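RhCC (Rhodococcus jostii, PDB 4U5R) is a tautomerase-superfamily protein that probably acts as an unusual cofactor-independent oxygenase and can bind magnesium. Local coordinates at residues B[11-20]-B[89-99]. The protein carries 1 engineered substitution. Residues are numbered along the deposited sequence; the frame is centred on the assembly and turned at random.
Sequences AFTPDDKEQL and KLAPFIKERGY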
# COMPACT_ATOMS: atom_id res chain seq x y z
N ALA B 11 -11.35 13.84 -13.02
CA ALA B 11 -12.24 14.37 -11.99
C ALA B 11 -11.76 15.72 -11.46
O ALA B 11 -12.57 16.62 -11.21
CB ALA B 11 -12.38 13.37 -10.84
N PHE B 12 -10.45 15.84 -11.26
CA PHE B 12 -9.85 17.03 -10.67
C PHE B 12 -8.96 17.80 -11.63
O PHE B 12 -8.13 17.21 -12.34
CB PHE B 12 -9.04 16.67 -9.43
CG PHE B 12 -9.85 16.10 -8.31
CD1 PHE B 12 -11.14 16.54 -8.05
CD2 PHE B 12 -9.30 15.13 -7.48
CE1 PHE B 12 -11.86 16.02 -7.00
CE2 PHE B 12 -10.02 14.61 -6.42
CZ PHE B 12 -11.31 15.04 -6.19
N THR B 13 -9.10 19.12 -11.62
CA THR B 13 -8.20 20.01 -12.35
C THR B 13 -6.89 20.16 -11.58
O THR B 13 -6.83 19.81 -10.40
CB THR B 13 -8.81 21.41 -12.54
OG1 THR B 13 -8.99 22.02 -11.26
CG2 THR B 13 -10.15 21.33 -13.27
N PRO B 14 -5.85 20.69 -12.23
CA PRO B 14 -4.63 20.95 -11.46
C PRO B 14 -4.88 21.88 -10.26
O PRO B 14 -4.33 21.65 -9.17
CB PRO B 14 -3.70 21.62 -12.49
CG PRO B 14 -4.15 21.07 -13.79
CD PRO B 14 -5.65 20.89 -13.68
N ASP B 15 -5.72 22.89 -10.44
CA ASP B 15 -6.10 23.77 -9.34
C ASP B 15 -6.83 23.00 -8.23
O ASP B 15 -6.55 23.23 -7.06
CB ASP B 15 -6.97 24.92 -9.86
CG ASP B 15 -6.16 25.95 -10.63
OD1 ASP B 15 -4.91 25.92 -10.55
OD2 ASP B 15 -6.77 26.80 -11.32
N ASP B 16 -7.73 22.09 -8.60
CA ASP B 16 -8.39 21.20 -7.62
C ASP B 16 -7.38 20.42 -6.78
O ASP B 16 -7.53 20.26 -5.58
CB ASP B 16 -9.29 20.17 -8.30
CG ASP B 16 -10.62 20.73 -8.78
OD1 ASP B 16 -11.06 21.83 -8.35
OD2 ASP B 16 -11.26 20.03 -9.59
N LYS B 17 -6.36 19.89 -7.45
CA LYS B 17 -5.40 19.03 -6.76
C LYS B 17 -4.53 19.85 -5.81
O LYS B 17 -4.19 19.40 -4.71
CB LYS B 17 -4.57 18.25 -7.78
CG LYS B 17 -5.37 17.17 -8.48
CD LYS B 17 -4.57 16.40 -9.51
CE LYS B 17 -4.62 17.07 -10.88
NZ LYS B 17 -4.01 16.19 -11.91
N GLU B 18 -4.19 21.06 -6.23
CA GLU B 18 -3.48 21.99 -5.36
C GLU B 18 -4.30 22.34 -4.11
O GLU B 18 -3.82 22.22 -2.98
CB GLU B 18 -3.12 23.26 -6.13
CG GLU B 18 -2.20 24.20 -5.39
CD GLU B 18 -1.67 25.28 -6.30
OE1 GLU B 18 -2.49 25.98 -6.93
OE2 GLU B 18 -0.43 25.41 -6.40
N GLN B 19 -5.55 22.73 -4.33
CA GLN B 19 -6.44 23.08 -3.23
C GLN B 19 -6.69 21.92 -2.26
O GLN B 19 -6.63 22.11 -1.05
CB GLN B 19 -7.78 23.60 -3.77
CG GLN B 19 -7.63 24.93 -4.52
CD GLN B 19 -8.92 25.40 -5.17
OE1 GLN B 19 -10.01 25.03 -4.76
NE2 GLN B 19 -8.79 26.24 -6.20
N LEU B 20 -6.97 20.73 -2.79
CA LEU B 20 -7.23 19.57 -1.94
C LEU B 20 -5.96 19.10 -1.20
O LEU B 20 -6.03 18.79 -0.00
CB LEU B 20 -7.83 18.43 -2.76
CG LEU B 20 -8.08 17.11 -2.02
CD1 LEU B 20 -8.84 17.30 -0.70
CD2 LEU B 20 -8.82 16.16 -2.94
N LYS B 89 -12.05 17.78 5.26
CA LYS B 89 -11.25 18.35 4.17
C LYS B 89 -11.65 17.81 2.80
O LYS B 89 -11.59 18.52 1.79
CB LYS B 89 -9.76 18.08 4.40
CG LYS B 89 -9.25 18.54 5.75
CD LYS B 89 -9.47 20.03 5.93
CE LYS B 89 -8.82 20.54 7.21
NZ LYS B 89 -8.89 22.03 7.32
N LEU B 90 -12.03 16.54 2.76
CA LEU B 90 -12.39 15.88 1.50
C LEU B 90 -13.74 16.30 0.95
O LEU B 90 -13.93 16.35 -0.26
CB LEU B 90 -12.39 14.36 1.68
CG LEU B 90 -11.08 13.64 1.99
CD1 LEU B 90 -11.38 12.19 2.33
CD2 LEU B 90 -10.13 13.72 0.82
N ALA B 91 -14.68 16.61 1.85
CA ALA B 91 -16.09 16.80 1.47
C ALA B 91 -16.35 17.81 0.34
O ALA B 91 -17.16 17.53 -0.54
CB ALA B 91 -16.91 17.19 2.70
N PRO B 92 -15.66 18.97 0.33
CA PRO B 92 -15.95 19.91 -0.77
C PRO B 92 -15.59 19.40 -2.17
O PRO B 92 -16.23 19.81 -3.15
CB PRO B 92 -15.09 21.13 -0.42
CG PRO B 92 -14.99 21.07 1.07
CD PRO B 92 -14.80 19.60 1.35
N PHE B 93 -14.63 18.48 -2.26
CA PHE B 93 -14.15 17.97 -3.54
C PHE B 93 -14.76 16.62 -3.93
O PHE B 93 -14.77 16.27 -5.11
CB PHE B 93 -12.63 17.83 -3.52
CG PHE B 93 -11.90 19.10 -3.19
CD1 PHE B 93 -11.51 19.98 -4.19
CD2 PHE B 93 -11.59 19.41 -1.88
CE1 PHE B 93 -10.84 21.16 -3.88
CE2 PHE B 93 -10.93 20.58 -1.56
CZ PHE B 93 -10.55 21.46 -2.56
N ILE B 94 -15.26 15.89 -2.95
CA ILE B 94 -15.69 14.51 -3.19
C ILE B 94 -17.17 14.34 -2.83
O ILE B 94 -18.01 14.29 -3.74
CB ILE B 94 -14.77 13.54 -2.42
CG1 ILE B 94 -13.34 13.69 -2.96
CG2 ILE B 94 -15.22 12.10 -2.61
CD1 ILE B 94 -12.28 13.02 -2.12
N LYS B 95 -17.52 14.29 -1.54
CA LYS B 95 -18.93 14.17 -1.15
C LYS B 95 -19.82 15.19 -1.87
O LYS B 95 -20.83 14.82 -2.47
CB LYS B 95 -19.10 14.32 0.36
CG LYS B 95 -20.56 14.28 0.84
CD LYS B 95 -20.65 14.43 2.36
CE LYS B 95 -22.07 14.24 2.88
NZ LYS B 95 -22.50 12.80 2.81
N GLU B 96 -19.40 16.46 -1.85
CA GLU B 96 -20.26 17.54 -2.33
C GLU B 96 -20.28 17.68 -3.86
O GLU B 96 -21.03 18.50 -4.40
CB GLU B 96 -19.85 18.86 -1.68
CG GLU B 96 -20.12 18.87 -0.17
CD GLU B 96 -19.56 20.09 0.55
OE1 GLU B 96 -19.26 21.10 -0.11
OE2 GLU B 96 -19.42 20.02 1.79
N ARG B 97 -19.50 16.86 -4.56
CA ARG B 97 -19.56 16.78 -6.01
C ARG B 97 -20.27 15.50 -6.45
O ARG B 97 -20.29 15.17 -7.63
CB ARG B 97 -18.16 16.85 -6.63
CG ARG B 97 -17.48 18.19 -6.40
CD ARG B 97 -16.26 18.34 -7.29
NE ARG B 97 -15.53 19.57 -6.99
CZ ARG B 97 -14.37 19.90 -7.56
NH1 ARG B 97 -13.82 19.10 -8.47
NH2 ARG B 97 -13.77 21.04 -7.23
N GLY B 98 -20.83 14.78 -5.48
CA GLY B 98 -21.68 13.65 -5.79
C GLY B 98 -20.98 12.32 -5.98
O GLY B 98 -21.59 11.35 -6.43
N TYR B 99 -19.70 12.26 -5.63
CA TYR B 99 -18.95 11.00 -5.72
C TYR B 99 -19.25 10.05 -4.58
O TYR B 99 -19.66 10.48 -3.50
CB TYR B 99 -17.43 11.27 -5.73
CG TYR B 99 -16.95 12.00 -6.95
CD1 TYR B 99 -16.83 11.34 -8.16
CD2 TYR B 99 -16.60 13.34 -6.89
CE1 TYR B 99 -16.38 12.00 -9.29
CE2 TYR B 99 -16.16 14.02 -8.02
CZ TYR B 99 -16.05 13.34 -9.21
OH TYR B 99 -15.61 14.00 -10.33
O HOH W 1 -15.09 16.72 -10.16
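Leu-20 covers one face of the Phe-93 ring, its CB 3.9 Å from the ring centroid and 7° off the normal, a CH-pi contact; Lys-89 O lies at that ring's edge. Leu-20 CD1 touches Phe-93 CD2 (3.7 Å) and also meets Leu-90 CD2. The Phe-12 ring is met at its edge instead: Phe-93 O is 3.5 Å from CE1 and Arg-97 NH1 faces CD1, the guanidinium turned 74° from the ring, so no face-on cation-pi stack forms. Ile-94 CG1 touches Phe-12 CZ. Arg-97, extended from CG to NE, grips Asp-16 end-on: NH1 reaches OD2 at 2.9 Å and NH2 reaches OD1 at 3.0 Å. Both nearly straight bonds lie in the guanidinium plane, yet come from above the carboxylate plane. Thr-13 N reaches OD2 from the opposite face, and Asp-16 N donates to Thr-13 OG1, completing a capping box. An alanine at Asp-16 is likely to leave Arg-97 without its counter-charge and Thr-13 N without its acceptor. A water bridges Ala-11 O, Arg-97 NH1 and Tyr-99 OH. Toward the mixed four-stranded sheet, Phe-12 and Leu-20 touch Phe-43 and Leu-90 touches Ile-103; the contact joins the start of helix 14-32 to the end of helix 76-90 and the connection to strand 100-107. One carboxylate thus serves both helix cap and salt bridge, whereas buried Phe-93 O, lacking a hydrogen-bond partner, gains at most weak compensation from the C-H edge of Phe-12.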